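Local coordinates for fat acid-binding protein (PDB 3NYI), which probably serves as a lipid-binding protein of the DegV family and holds a stearic acid molecule in a long internal pocket, at residues D10-L15 with K125-T130; I46-C51 with N269-I274; R54-P59 with T280-I285; P63-P68 with S276-G281; G192-I197 with N214-S219. All coordinates share one frame; numbering follows the deposited sequence. Where two conformers were deposited one is given.

How the interactions relate
Interactions 1, 2 and 4 touch the stearic acid between the two sheets of the DegV fold; interaction 3 lies just beyond. Neighbouring centres are 11 to 13 Å apart, those of 1 and 3 about 19 Å. Interaction 1 joins the loop after strand 6-10 to helix 128-143; in interactions 2 to 4 helix 48-57 and strand 64-66 meet the run 269-285. Along the chain interaction 1 alternates with these three, and interaction 5 falls between their halves, its centre about 16 Å from that of interaction 3, which it touches through Lys217 and Ile285. Bonds between Asp14 and Gly273 and between Asn127 and Ser276 tie interactions 1, 2 and 4 into one lipid pocket.

Interaction 1: D10-L15 with K125-T130; sequences DSACDL and KQNTVT. With STE (stearic acid), chain C.
Asp14 and Thr128 carry the main bond of this buried contact: the Thr128 hydroxyl donates to Asp14 OD2 over 2.7 Å, reaching the anti lone pair of that oxygen, the one turned away from OD1. The torsion of Thr128 sets this up, with OG1 opposite the backbone N (chi1 -179°) and CG2 directed to the ligand, 3.7 Å from C14 of the stearic acid. Asp14 OD2 is gripped twice, because it also accepts from the backbone N of Gly273. The Thr128 amide is shared between two poorly aligned acceptors: it makes a weak bond of 3.0 Å to Ala12 O and another weak one to the OD1 of its neighbour Asn127. That OD1 also lies 3.5 Å from Ala12 CB, a plain van der Waals contact. At the other end of the Asn127 carboxamide, ND2 donates to Ser276 OG and lies 3.3 Å from C12 of the fatty acid, so it has a polar partner although it lies beside an apolar chain. Within segment 10-15, Asp10 OD1 accepts from Ala12 N at 3.2 Å, from above the carboxylate plane, and from Gln131 NE2, while OD2 is held by Ser99 and Ile92 N. The bond from Ala12 N to Asp10 closes an Asx turn, which shapes the loop behind Asn127 and Thr128, the residues that line the fatty-acid pocket of this DegV-family fold.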
# COMPACT_ATOMS: atom_id res chain seq x y z
N ASP A 10 1.12 1.49 9.25
CA ASP A 10 2.31 2.23 8.87
C ASP A 10 1.95 3.07 7.65
O ASP A 10 0.91 2.85 7.01
CB ASP A 10 3.54 1.33 8.65
CG ASP A 10 3.38 0.36 7.47
OD1 ASP A 10 2.61 0.67 6.55
OD2 ASP A 10 4.06 -0.70 7.46
N SER A 11 2.79 4.04 7.33
CA SER A 11 2.42 5.03 6.32
C SER A 11 2.42 4.50 4.88
O SER A 11 2.12 5.24 3.95
CB SER A 11 3.30 6.28 6.41
OG SER A 11 4.66 5.94 6.28
N ALA A 12 2.75 3.22 4.70
CA ALA A 12 2.78 2.65 3.35
C ALA A 12 1.38 2.52 2.77
O ALA A 12 1.24 2.35 1.56
CB ALA A 12 3.49 1.28 3.33
N CYS A 13 0.34 2.60 3.61
CA CYS A 13 -1.04 2.38 3.14
C CYS A 13 -1.57 3.54 2.29
O CYS A 13 -2.50 3.38 1.49
CB CYS A 13 -1.98 2.13 4.33
SG CYS A 13 -2.30 3.63 5.35
N ASP A 14 -0.98 4.72 2.45
CA ASP A 14 -1.32 5.88 1.61
C ASP A 14 -2.79 6.35 1.71
O ASP A 14 -3.30 7.02 0.81
CB ASP A 14 -0.98 5.59 0.13
CG ASP A 14 0.50 5.40 -0.10
OD1 ASP A 14 1.30 5.94 0.70
OD2 ASP A 14 0.87 4.73 -1.10
N LEU A 15 -3.47 6.01 2.80
CA LEU A 15 -4.84 6.46 3.01
C LEU A 15 -4.90 7.98 3.10
O LEU A 15 -4.03 8.60 3.69
CB LEU A 15 -5.42 5.82 4.27
CG LEU A 15 -5.88 4.37 4.10
CD1 LEU A 15 -5.99 3.68 5.46
CD2 LEU A 15 -7.20 4.31 3.33
N LYS A 125 0.31 -8.19 4.03
CA LYS A 125 0.74 -8.80 2.76
C LYS A 125 0.45 -7.89 1.57
O LYS A 125 0.50 -8.33 0.42
CB LYS A 125 0.09 -10.19 2.54
CG LYS A 125 0.28 -11.14 3.72
CD LYS A 125 -0.19 -12.56 3.41
CE LYS A 125 0.72 -13.23 2.39
NZ LYS A 125 0.37 -14.67 2.17
N GLN A 126 0.17 -6.62 1.84
CA GLN A 126 -0.13 -5.66 0.78
C GLN A 126 0.81 -4.45 0.84
O GLN A 126 1.80 -4.43 1.59
CB GLN A 126 -1.56 -5.14 0.95
CG GLN A 126 -2.59 -6.21 1.32
CD GLN A 126 -2.68 -7.36 0.31
OE1 GLN A 126 -2.51 -7.17 -0.89
NE2 GLN A 126 -2.98 -8.57 0.81
N ASN A 127 0.48 -3.44 0.04
CA ASN A 127 1.19 -2.16 0.05
C ASN A 127 0.25 -1.16 -0.57
O ASN A 127 -0.68 -1.54 -1.31
CB ASN A 127 2.47 -2.27 -0.78
CG ASN A 127 3.30 -1.00 -0.77
OD1 ASN A 127 3.16 -0.15 0.13
ND2 ASN A 127 4.16 -0.85 -1.78
N THR A 128 0.49 0.12 -0.28
CA THR A 128 -0.26 1.21 -0.90
C THR A 128 -1.75 0.85 -1.12
O THR A 128 -2.44 0.50 -0.14
CB THR A 128 0.48 1.80 -2.17
OG1 THR A 128 -0.28 2.89 -2.74
CG2 THR A 128 0.78 0.72 -3.25
N VAL A 129 -2.25 0.94 -2.36
CA VAL A 129 -3.69 0.78 -2.60
C VAL A 129 -4.33 -0.49 -1.95
O VAL A 129 -5.43 -0.41 -1.42
CB VAL A 129 -4.07 0.91 -4.12
CG1 VAL A 129 -3.48 -0.26 -4.93
CG2 VAL A 129 -5.61 1.02 -4.33
N THR A 130 -3.65 -1.64 -2.01
CA THR A 130 -4.25 -2.85 -1.46
C THR A 130 -4.13 -2.89 0.06
O THR A 130 -4.91 -3.53 0.71
CB THR A 130 -3.70 -4.17 -2.05
OG1 THR A 130 -2.29 -4.07 -2.22
CG2 THR A 130 -4.38 -4.52 -3.42
C1 STE C . 11.59 0.09 4.30
O1 STE C . 11.52 -0.73 5.17
O2 STE C . 12.64 0.64 4.10
C2 STE C . 10.42 0.26 3.32
C3 STE C . 10.69 -0.51 2.00
C4 STE C . 9.56 -0.24 0.98
C5 STE C . 9.67 -1.18 -0.24
C6 STE C . 8.56 -0.84 -1.27
C7 STE C . 8.70 -1.70 -2.55
C8 STE C . 7.48 -1.43 -3.46
C9 STE C . 7.56 -2.24 -4.77
C10 STE C . 6.36 -1.85 -5.68
C11 STE C . 5.11 -2.56 -5.15
C12 STE C . 3.88 -1.65 -4.93
C13 STE C . 3.86 -0.37 -5.79
C14 STE C . 2.43 -0.26 -6.39
C15 STE C . 2.15 1.16 -6.94
C16 STE C . 0.90 1.10 -7.84
C17 STE C . -0.37 1.29 -6.98
C18 STE C . -1.63 1.42 -7.87

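Interaction 2: I46-C51 with N269-I274; sequences ITRDEC and NVAIGI. With STE (stearic acid), chain C.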
# COMPACT_ATOMS: atom_id res chain seq x y z
N ILE A 46 8.12 15.79 6.12
CA ILE A 46 8.22 16.08 4.70
C ILE A 46 6.93 15.63 4.04
O ILE A 46 6.26 14.74 4.56
CB ILE A 46 9.41 15.35 4.04
CG1 ILE A 46 9.59 15.83 2.59
CG2 ILE A 46 9.23 13.83 4.09
CD1 ILE A 46 10.72 15.16 1.86
N THR A 47 6.57 16.25 2.92
CA THR A 47 5.31 15.90 2.27
C THR A 47 5.51 15.03 1.05
O THR A 47 6.59 15.01 0.43
CB THR A 47 4.52 17.15 1.82
OG1 THR A 47 5.07 17.63 0.59
CG2 THR A 47 4.56 18.24 2.88
N ARG A 48 4.45 14.31 0.70
CA ARG A 48 4.48 13.41 -0.43
C ARG A 48 4.85 14.15 -1.71
O ARG A 48 5.71 13.72 -2.48
CB ARG A 48 3.12 12.74 -0.55
CG ARG A 48 3.02 11.76 -1.67
CD ARG A 48 2.20 12.34 -2.77
NE ARG A 48 1.82 11.32 -3.73
CZ ARG A 48 1.47 11.58 -4.98
NH1 ARG A 48 1.46 12.84 -5.39
NH2 ARG A 48 1.14 10.60 -5.81
N ASP A 49 4.21 15.29 -1.94
CA ASP A 49 4.48 16.05 -3.16
C ASP A 49 5.93 16.53 -3.26
O ASP A 49 6.52 16.49 -4.35
CB ASP A 49 3.48 17.20 -3.32
CG ASP A 49 2.09 16.71 -3.72
OD1 ASP A 49 1.90 15.49 -3.88
OD2 ASP A 49 1.18 17.55 -3.89
N GLU A 50 6.52 16.96 -2.14
CA GLU A 50 7.91 17.43 -2.14
C GLU A 50 8.86 16.31 -2.55
O GLU A 50 9.82 16.53 -3.29
CB GLU A 50 8.35 17.88 -0.75
CG GLU A 50 7.53 18.97 -0.11
CD GLU A 50 8.09 19.32 1.25
OE1 GLU A 50 7.50 18.90 2.27
OE2 GLU A 50 9.14 20.00 1.30
N CYS A 51 8.62 15.12 -2.02
CA CYS A 51 9.47 13.99 -2.32
C CYS A 51 9.45 13.66 -3.81
O CYS A 51 10.49 13.42 -4.42
CB CYS A 51 9.06 12.77 -1.49
SG CYS A 51 10.16 11.36 -1.66
N ASN A 269 -9.07 5.31 -3.25
CA ASN A 269 -8.13 5.78 -4.26
C ASN A 269 -6.96 6.40 -3.48
O ASN A 269 -7.17 6.96 -2.42
CB ASN A 269 -8.76 6.87 -5.14
CG ASN A 269 -9.76 6.31 -6.13
OD1 ASN A 269 -9.82 5.10 -6.34
ND2 ASN A 269 -10.54 7.19 -6.76
N VAL A 270 -5.75 6.29 -3.99
CA VAL A 270 -4.62 6.87 -3.27
C VAL A 270 -3.68 7.66 -4.16
O VAL A 270 -3.46 7.31 -5.32
CB VAL A 270 -3.79 5.80 -2.53
CG1 VAL A 270 -4.62 5.14 -1.43
CG2 VAL A 270 -3.24 4.75 -3.53
N ALA A 271 -3.12 8.73 -3.60
CA ALA A 271 -1.94 9.34 -4.18
C ALA A 271 -0.79 8.49 -3.65
O ALA A 271 -0.49 8.52 -2.46
CB ALA A 271 -1.81 10.79 -3.72
N ILE A 272 -0.17 7.72 -4.53
CA ILE A 272 0.83 6.75 -4.10
C ILE A 272 1.90 7.47 -3.29
O ILE A 272 2.40 8.53 -3.70
CB ILE A 272 1.43 6.03 -5.29
CG1 ILE A 272 0.32 5.22 -6.00
CG2 ILE A 272 2.57 5.11 -4.86
CD1 ILE A 272 0.74 4.72 -7.36
N GLY A 273 2.20 6.94 -2.11
CA GLY A 273 3.05 7.66 -1.18
C GLY A 273 4.53 7.47 -1.36
O GLY A 273 4.99 6.70 -2.21
N ILE A 274 5.28 8.20 -0.53
CA ILE A 274 6.73 8.15 -0.48
C ILE A 274 7.30 6.75 -0.35
O ILE A 274 8.26 6.41 -1.05
CB ILE A 274 7.20 9.01 0.71
CG1 ILE A 274 6.92 10.49 0.41
CG2 ILE A 274 8.67 8.76 1.01
CD1 ILE A 274 7.29 11.45 1.57
C1 STE C . 11.59 0.09 4.30
O1 STE C . 11.52 -0.73 5.17
O2 STE C . 12.64 0.64 4.10
C2 STE C . 10.42 0.26 3.32
C3 STE C . 10.69 -0.51 2.00
C4 STE C . 9.56 -0.24 0.98
C5 STE C . 9.67 -1.18 -0.24
C6 STE C . 8.56 -0.84 -1.27
C7 STE C . 8.70 -1.70 -2.55
C8 STE C . 7.48 -1.43 -3.46
C9 STE C . 7.56 -2.24 -4.77
C10 STE C . 6.36 -1.85 -5.68
C11 STE C . 5.11 -2.56 -5.15
C12 STE C . 3.88 -1.65 -4.93
C13 STE C . 3.86 -0.37 -5.79
C14 STE C . 2.43 -0.26 -6.39
C15 STE C . 2.15 1.16 -6.94
C16 STE C . 0.90 1.10 -7.84
C17 STE C . -0.37 1.29 -6.98
C18 STE C . -1.63 1.42 -7.87
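Arg48, in the first turn of helix 48-57, lays its guanidinium against the end of strand 270-271; at the N-terminus of that helix the geometry of Thr47 and Glu50 fits a capping box, though the place of the Thr47 hydroxyl is less certain. The two groups that meet the guanidinium do so from different sides. Ala271 CB sits over one face, 3.4 Å above the plane and displaced to the rim, whereas Ile272 O lies near the edge and takes the NE proton at 2.8 Å. The bond is not ideal: NE stands 40° out of the carbonyl plane, and the angle at the hydrogen is 150°. A weaker bond from NH2 goes to the same oxygen, which also accepts from Tyr52 OH. With CG opposite the backbone N and the chain bent at chi2 (-106°), the arginine reaches across to the carbonyl just past the strand; at its other edge NH1 forms an in-plane salt bridge with Asp49 OD1. Beyond it, NH2 also donates to Gly243 O, and Tyr52 offers the group a cation-pi partner. The apolar part is built on Ile274. Its CG1 rests 3.7 Å from Cys51 CB, and its CD1 meets Ile46 CG2 at 4.0 Å, the two isoleucines passing at a slant. Ile272 points the other way, away from the helix, and its CD1 approaches C17 of the stearic acid to 3.6 Å.

Interaction 3: R54-P59 with T280-I285; sequences RMVDDP and TGPYPI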
# COMPACT_ATOMS: atom_id res chain seq x y z
N ARG A 54 11.63 16.18 -5.71
CA ARG A 54 13.07 15.94 -5.63
C ARG A 54 13.49 14.91 -6.66
O ARG A 54 14.50 15.06 -7.33
CB ARG A 54 13.48 15.48 -4.23
CG ARG A 54 13.41 16.56 -3.16
CD ARG A 54 14.45 17.64 -3.41
NE ARG A 54 15.79 17.09 -3.53
CZ ARG A 54 16.58 16.79 -2.50
NH1 ARG A 54 16.16 17.00 -1.26
NH2 ARG A 54 17.79 16.30 -2.71
N MSE A 55 12.70 13.84 -6.81
CA MSE A 55 13.05 12.80 -7.77
C MSE A 55 12.86 13.26 -9.21
O MSE A 55 13.66 12.92 -10.08
CB MSE A 55 12.25 11.52 -7.53
CG MSE A 55 12.47 10.90 -6.16
SE MSE A 55 11.49 9.20 -6.05
CE MSE A 55 12.82 8.02 -6.65
N VAL A 56 11.80 14.02 -9.46
CA VAL A 56 11.52 14.51 -10.80
C VAL A 56 12.57 15.54 -11.25
O VAL A 56 13.00 15.55 -12.41
CB VAL A 56 10.10 15.11 -10.92
CG1 VAL A 56 9.95 15.86 -12.22
CG2 VAL A 56 9.04 14.01 -10.80
N ASP A 57 12.99 16.39 -10.32
CA ASP A 57 14.02 17.39 -10.60
C ASP A 57 15.39 16.76 -10.82
O ASP A 57 16.26 17.36 -11.44
CB ASP A 57 14.11 18.40 -9.45
CG ASP A 57 12.88 19.29 -9.35
OD1 ASP A 57 12.16 19.42 -10.36
OD2 ASP A 57 12.65 19.86 -8.26
N ASP A 58 15.59 15.55 -10.31
CA ASP A 58 16.91 14.92 -10.37
C ASP A 58 16.84 13.42 -10.62
O ASP A 58 16.79 12.62 -9.67
CB ASP A 58 17.70 15.22 -9.09
CG ASP A 58 19.13 14.71 -9.15
OD1 ASP A 58 19.49 14.03 -10.14
OD2 ASP A 58 19.90 14.98 -8.20
N PRO A 59 16.84 13.02 -11.90
CA PRO A 59 16.66 11.63 -12.34
C PRO A 59 17.77 10.70 -11.87
O PRO A 59 17.67 9.48 -12.06
CB PRO A 59 16.71 11.74 -13.87
CG PRO A 59 16.41 13.17 -14.17
CD PRO A 59 17.01 13.94 -13.03
N THR A 280 9.51 2.80 -6.73
CA THR A 280 8.98 2.70 -8.10
C THR A 280 9.51 3.78 -9.02
O THR A 280 9.48 3.61 -10.24
CB THR A 280 7.44 2.82 -8.15
OG1 THR A 280 7.03 4.10 -7.63
CG2 THR A 280 6.78 1.70 -7.36
N GLY A 281 9.98 4.88 -8.44
CA GLY A 281 10.20 6.09 -9.20
C GLY A 281 8.94 6.93 -9.12
O GLY A 281 7.93 6.49 -8.58
N PRO A 282 8.98 8.15 -9.67
CA PRO A 282 7.85 9.07 -9.53
C PRO A 282 6.69 8.79 -10.49
O PRO A 282 5.71 9.53 -10.43
CB PRO A 282 8.46 10.45 -9.87
CG PRO A 282 9.82 10.18 -10.46
CD PRO A 282 10.02 8.70 -10.57
N TYR A 283 6.77 7.76 -11.33
CA TYR A 283 5.69 7.55 -12.31
C TYR A 283 4.89 6.23 -12.21
O TYR A 283 4.53 5.67 -13.24
CB TYR A 283 6.22 7.73 -13.73
CG TYR A 283 6.98 9.02 -13.87
CD1 TYR A 283 6.34 10.25 -13.73
CD2 TYR A 283 8.35 9.02 -14.12
CE1 TYR A 283 7.04 11.44 -13.84
CE2 TYR A 283 9.06 10.20 -14.24
CZ TYR A 283 8.40 11.41 -14.10
OH TYR A 283 9.10 12.58 -14.22
N PRO A 284 4.58 5.77 -10.99
CA PRO A 284 3.75 4.56 -10.94
C PRO A 284 2.29 4.89 -11.21
O PRO A 284 1.85 5.99 -10.89
CB PRO A 284 3.89 4.11 -9.48
CG PRO A 284 4.26 5.37 -8.70
CD PRO A 284 4.68 6.44 -9.69
N ILE A 285 1.54 3.95 -11.79
CA ILE A 285 0.11 4.16 -11.98
C ILE A 285 -0.56 2.80 -12.11
O ILE A 285 -0.01 1.89 -12.72
CB ILE A 285 -0.19 5.04 -13.20
CG1 ILE A 285 -1.69 5.33 -13.29
CG2 ILE A 285 0.35 4.41 -14.48
CD1 ILE A 285 -2.03 6.56 -14.14
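Val56 and Pro282 make the closest apolar contact, Val56 CG2 lying 3.7 Å from Pro282 CB with the two side chains slanting past each other. Met55, a selenomethionine, adds its CB against Pro282 CG at 4.0 Å, and its bent chain (chi3 91°) carries CE to Gly281 CA, 4.1 Å away. These contacts seat the last turn of helix 48-57 on the loop that leaves helix 274-280 for strand 285-291, and so join two parts of the DegV fold that lie far apart in sequence. The aromatic contact is at the hydroxyl end: Tyr283 OH is 3.7 Å from Val56 CG2, the two side chains crossing at about a right angle, while the CG of Pro282 sits over one face of the tyrosine ring. No hydrogen bond crosses between the two segments; within 280-285, Thr280 OG1 donates to Gly281 O at 2.7 Å, in the carbonyl plane and on a lone pair. Gly281, the first residue past the helix, has positive phi (92°), a conformation in which a side chain would jam against the preceding carbonyl.

Interaction 4: P63-P68 with S276-G281; sequences PKTSLP and SAVHTG. With STE (stearic acid), chain C.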
# COMPACT_ATOMS: atom_id res chain seq x y z
N PRO A 63 16.61 8.02 -3.49
CA PRO A 63 16.42 8.15 -2.04
C PRO A 63 16.37 6.79 -1.36
O PRO A 63 16.25 5.77 -2.05
CB PRO A 63 15.05 8.84 -1.92
CG PRO A 63 14.75 9.39 -3.29
CD PRO A 63 15.41 8.44 -4.24
N LYS A 64 16.46 6.79 -0.04
CA LYS A 64 16.35 5.56 0.73
C LYS A 64 15.17 5.65 1.69
O LYS A 64 14.85 6.72 2.18
CB LYS A 64 17.64 5.32 1.51
CG LYS A 64 18.84 5.08 0.60
CD LYS A 64 20.09 4.79 1.39
CE LYS A 64 21.10 4.08 0.53
NZ LYS A 64 20.59 2.76 0.02
N THR A 65 14.51 4.52 1.91
CA THR A 65 13.45 4.46 2.90
C THR A 65 14.00 3.77 4.13
O THR A 65 15.01 3.07 4.08
CB THR A 65 12.25 3.61 2.42
OG1 THR A 65 12.73 2.34 1.94
CG2 THR A 65 11.50 4.31 1.30
N SER A 66 13.30 3.95 5.24
CA SER A 66 13.65 3.26 6.46
C SER A 66 12.37 2.89 7.19
O SER A 66 11.43 3.68 7.25
CB SER A 66 14.53 4.18 7.33
OG SER A 66 14.95 3.50 8.48
N LEU A 67 12.32 1.65 7.69
CA LEU A 67 11.20 1.15 8.48
C LEU A 67 10.97 2.00 9.73
O LEU A 67 11.89 2.68 10.19
CB LEU A 67 11.49 -0.31 8.88
CG LEU A 67 12.53 -0.51 9.99
CD1 LEU A 67 12.60 -1.98 10.37
CD2 LEU A 67 13.92 0.02 9.62
N PRO A 68 9.74 1.97 10.31
CA PRO A 68 9.55 2.77 11.53
C PRO A 68 10.30 2.13 12.68
O PRO A 68 10.48 0.91 12.68
CB PRO A 68 8.04 2.65 11.81
CG PRO A 68 7.43 2.07 10.52
CD PRO A 68 8.53 1.21 9.93
N SER A 276 6.30 3.82 -1.40
CA SER A 276 6.35 3.14 -2.69
C SER A 276 7.14 3.90 -3.74
O SER A 276 7.89 3.31 -4.52
CB SER A 276 4.93 2.88 -3.24
OG SER A 276 4.24 1.96 -2.41
N ALA A 277 6.96 5.22 -3.77
CA ALA A 277 7.57 6.02 -4.82
C ALA A 277 9.09 5.98 -4.80
O ALA A 277 9.73 6.05 -5.85
CB ALA A 277 7.06 7.47 -4.78
N VAL A 278 9.69 5.89 -3.62
CA VAL A 278 11.14 5.80 -3.54
C VAL A 278 11.59 4.56 -4.33
O VAL A 278 12.65 4.56 -4.95
CB VAL A 278 11.65 5.76 -2.08
CG1 VAL A 278 13.08 5.24 -2.01
CG2 VAL A 278 11.56 7.16 -1.45
N HIS A 279 10.75 3.53 -4.32
CA HIS A 279 11.11 2.27 -4.94
C HIS A 279 10.58 2.09 -6.37
O HIS A 279 11.16 1.33 -7.14
CB HIS A 279 10.69 1.10 -4.02
CG HIS A 279 11.47 1.07 -2.74
ND1 HIS A 279 12.65 0.38 -2.62
CD2 HIS A 279 11.28 1.71 -1.57
CE1 HIS A 279 13.14 0.56 -1.40
NE2 HIS A 279 12.32 1.37 -0.74
N THR A 280 9.51 2.80 -6.73
CA THR A 280 8.98 2.70 -8.10
C THR A 280 9.51 3.78 -9.02
O THR A 280 9.48 3.61 -10.24
CB THR A 280 7.44 2.82 -8.15
OG1 THR A 280 7.03 4.10 -7.63
CG2 THR A 280 6.78 1.70 -7.36
N GLY A 281 9.98 4.88 -8.44
CA GLY A 281 10.20 6.09 -9.20
C GLY A 281 8.94 6.93 -9.12
O GLY A 281 7.93 6.49 -8.58
C1 STE C . 11.59 0.09 4.30
O1 STE C . 11.52 -0.73 5.17
O2 STE C . 12.64 0.64 4.10
C2 STE C . 10.42 0.26 3.32
C3 STE C . 10.69 -0.51 2.00
C4 STE C . 9.56 -0.24 0.98
C5 STE C . 9.67 -1.18 -0.24
C6 STE C . 8.56 -0.84 -1.27
C7 STE C . 8.70 -1.70 -2.55
C8 STE C . 7.48 -1.43 -3.46
C9 STE C . 7.56 -2.24 -4.77
C10 STE C . 6.36 -1.85 -5.68
C11 STE C . 5.11 -2.56 -5.15
C12 STE C . 3.88 -1.65 -4.93
C13 STE C . 3.86 -0.37 -5.79
C14 STE C . 2.43 -0.26 -6.39
C15 STE C . 2.15 1.16 -6.94
C16 STE C . 0.90 1.10 -7.84
C17 STE C . -0.37 1.29 -6.98
C18 STE C . -1.63 1.42 -7.87
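Val278 fills the tight part of this contact: its CG1 comes within 3.2 Å of Pro63 O, its CG2 lies 3.9 Å from Pro63 CB, and its CB 3.7 Å from Thr65 CG2, the valine and threonine side chains running past each other in opposite directions. Beside them, His279 NE2 donates to Thr65 OG1 at 2.9 Å, the oxygen lying in the ring plane. Thr65 in turn gives its proton to O2 of the stearic acid over 2.8 Å; its first torsion (chi1 50°) holds OG1 between backbone N and carbonyl carbon, where it serves both partners. One face of the imidazole lies against the acyl chain, with C5 3.5 Å above its plane, displaced toward the rim. Were His279 an alanine, Thr65 would probably lose this donor and a gap would open beside the acyl chain. On the loose, solvent side, exposed Lys64 points away from helix 274-280. Thr65 and Ser97 hold the carboxylate while His279 lies along the first part of the acyl chain, forming a fatty-acid site of this DegV-family protein.

Interaction 5: G192-I197 with N214-S219; sequences GVKPVI and NKLKNS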
# COMPACT_ATOMS: atom_id res chain seq x y z
N GLY A 192 14.62 0.48 -23.00
CA GLY A 192 13.33 1.04 -23.36
C GLY A 192 12.11 0.33 -22.77
O GLY A 192 11.01 0.87 -22.82
N VAL A 193 12.31 -0.86 -22.22
CA VAL A 193 11.18 -1.65 -21.74
C VAL A 193 10.75 -1.29 -20.33
O VAL A 193 11.57 -0.97 -19.47
CB VAL A 193 11.47 -3.17 -21.84
CG1 VAL A 193 10.23 -3.98 -21.48
CG2 VAL A 193 11.94 -3.53 -23.25
N LYS A 194 9.43 -1.32 -20.10
CA LYS A 194 8.86 -1.19 -18.76
C LYS A 194 7.96 -2.38 -18.51
O LYS A 194 7.37 -2.94 -19.44
CB LYS A 194 8.07 0.11 -18.59
CG LYS A 194 8.88 1.40 -18.80
CD LYS A 194 8.91 1.76 -20.27
CE LYS A 194 9.55 3.12 -20.53
NZ LYS A 194 9.59 3.39 -21.99
N PRO A 195 7.86 -2.78 -17.24
CA PRO A 195 7.03 -3.92 -16.84
C PRO A 195 5.59 -3.55 -16.54
O PRO A 195 5.29 -2.43 -16.12
CB PRO A 195 7.70 -4.38 -15.54
CG PRO A 195 8.23 -3.08 -14.94
CD PRO A 195 8.69 -2.26 -16.13
N VAL A 196 4.69 -4.50 -16.80
CA VAL A 196 3.39 -4.48 -16.17
C VAL A 196 3.59 -5.40 -14.98
O VAL A 196 4.07 -6.53 -15.14
CB VAL A 196 2.30 -5.07 -17.07
CG1 VAL A 196 0.99 -5.20 -16.30
CG2 VAL A 196 2.12 -4.23 -18.34
N ILE A 197 3.24 -4.93 -13.79
CA ILE A 197 3.57 -5.64 -12.57
C ILE A 197 2.31 -6.04 -11.83
O ILE A 197 1.33 -5.31 -11.82
CB ILE A 197 4.47 -4.76 -11.64
CG1 ILE A 197 5.73 -4.30 -12.38
CG2 ILE A 197 4.83 -5.51 -10.33
CD1 ILE A 197 6.57 -3.29 -11.59
N ASN A 214 0.99 4.86 -22.76
CA ASN A 214 -0.43 4.60 -22.98
C ASN A 214 -0.73 3.13 -23.23
O ASN A 214 -1.74 2.60 -22.74
CB ASN A 214 -0.99 5.47 -24.11
CG ASN A 214 -1.28 6.89 -23.65
OD1 ASN A 214 -1.17 7.20 -22.46
ND2 ASN A 214 -1.66 7.75 -24.58
N LYS A 215 0.13 2.46 -23.99
CA LYS A 215 -0.04 1.03 -24.24
C LYS A 215 0.16 0.22 -22.95
O LYS A 215 -0.53 -0.77 -22.71
CB LYS A 215 0.92 0.56 -25.33
CG LYS A 215 0.52 1.00 -26.74
CD LYS A 215 1.61 0.67 -27.75
CE LYS A 215 1.03 0.24 -29.09
NZ LYS A 215 0.95 -1.24 -29.21
N LEU A 216 1.12 0.63 -22.13
CA LEU A 216 1.35 -0.05 -20.87
C LEU A 216 0.13 0.07 -19.96
O LEU A 216 -0.24 -0.90 -19.31
CB LEU A 216 2.60 0.49 -20.16
CG LEU A 216 3.93 -0.02 -20.71
CD1 LEU A 216 5.05 1.01 -20.46
CD2 LEU A 216 4.29 -1.37 -20.11
N LYS A 217 -0.48 1.25 -19.91
CA LYS A 217 -1.67 1.43 -19.08
C LYS A 217 -2.82 0.58 -19.62
O LYS A 217 -3.62 0.05 -18.85
CB LYS A 217 -2.07 2.90 -18.98
CG LYS A 217 -1.07 3.76 -18.21
CD LYS A 217 -1.52 5.21 -18.08
CE LYS A 217 -1.56 5.93 -19.42
NZ LYS A 217 -1.81 7.39 -19.24
N ASN A 218 -2.90 0.44 -20.93
CA ASN A 218 -3.92 -0.44 -21.49
C ASN A 218 -3.67 -1.90 -21.13
O ASN A 218 -4.61 -2.65 -20.88
CB ASN A 218 -4.04 -0.26 -23.01
CG ASN A 218 -4.71 1.04 -23.38
OD1 ASN A 218 -5.54 1.57 -22.63
ND2 ASN A 218 -4.36 1.58 -24.54
N SER A 219 -2.41 -2.30 -21.07
CA SER A 219 -2.07 -3.67 -20.68
C SER A 219 -2.38 -3.92 -19.22
O SER A 219 -2.86 -5.00 -18.87
CB SER A 219 -0.61 -3.99 -20.96
OG SER A 219 -0.33 -3.90 -22.34
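Leu216 of helix 213-231 packs its two methyl groups on strand 194-200, in an alpha/beta layer where helix and strand run nearly parallel (19°) at 8.8 Å between the axes of the short segments. CD1 goes to Lys194, 3.7 Å from its CB and close to CD, the two side chains crossing at about a right angle. CD2 turns to the backbone, 3.5 Å from Lys194 O, and on to Val196 CG2 at 4.0 Å, where leucine and valine pass in opposite directions. One turn on, Ser219 presents its CB to the same Val196 methyl, 3.8 Å away. What places these groups is the alternation of the strand: Lys194 and Val196 direct their side chains at the helix, whereas Pro195 directs its ring at the opposite face, on Leu206 and Val183. The strand is held by backbone bonds to strand 203-210, and Leu216 also touches Thr167 of strand 163-167. Lys194 starts toward the helix but bends at chi2 (86°), which takes its amine off to the loop. Replacing it with an alanine would probably take away the CG and CD contacts with Leu216 CD1 and leave the carbonyls of Gly192 and Arg211 without this charged donor. Lys194 NZ bonds both oxygens; it sits 3.0 Å from Gly192 O, tilted 32° from that carbonyl plane.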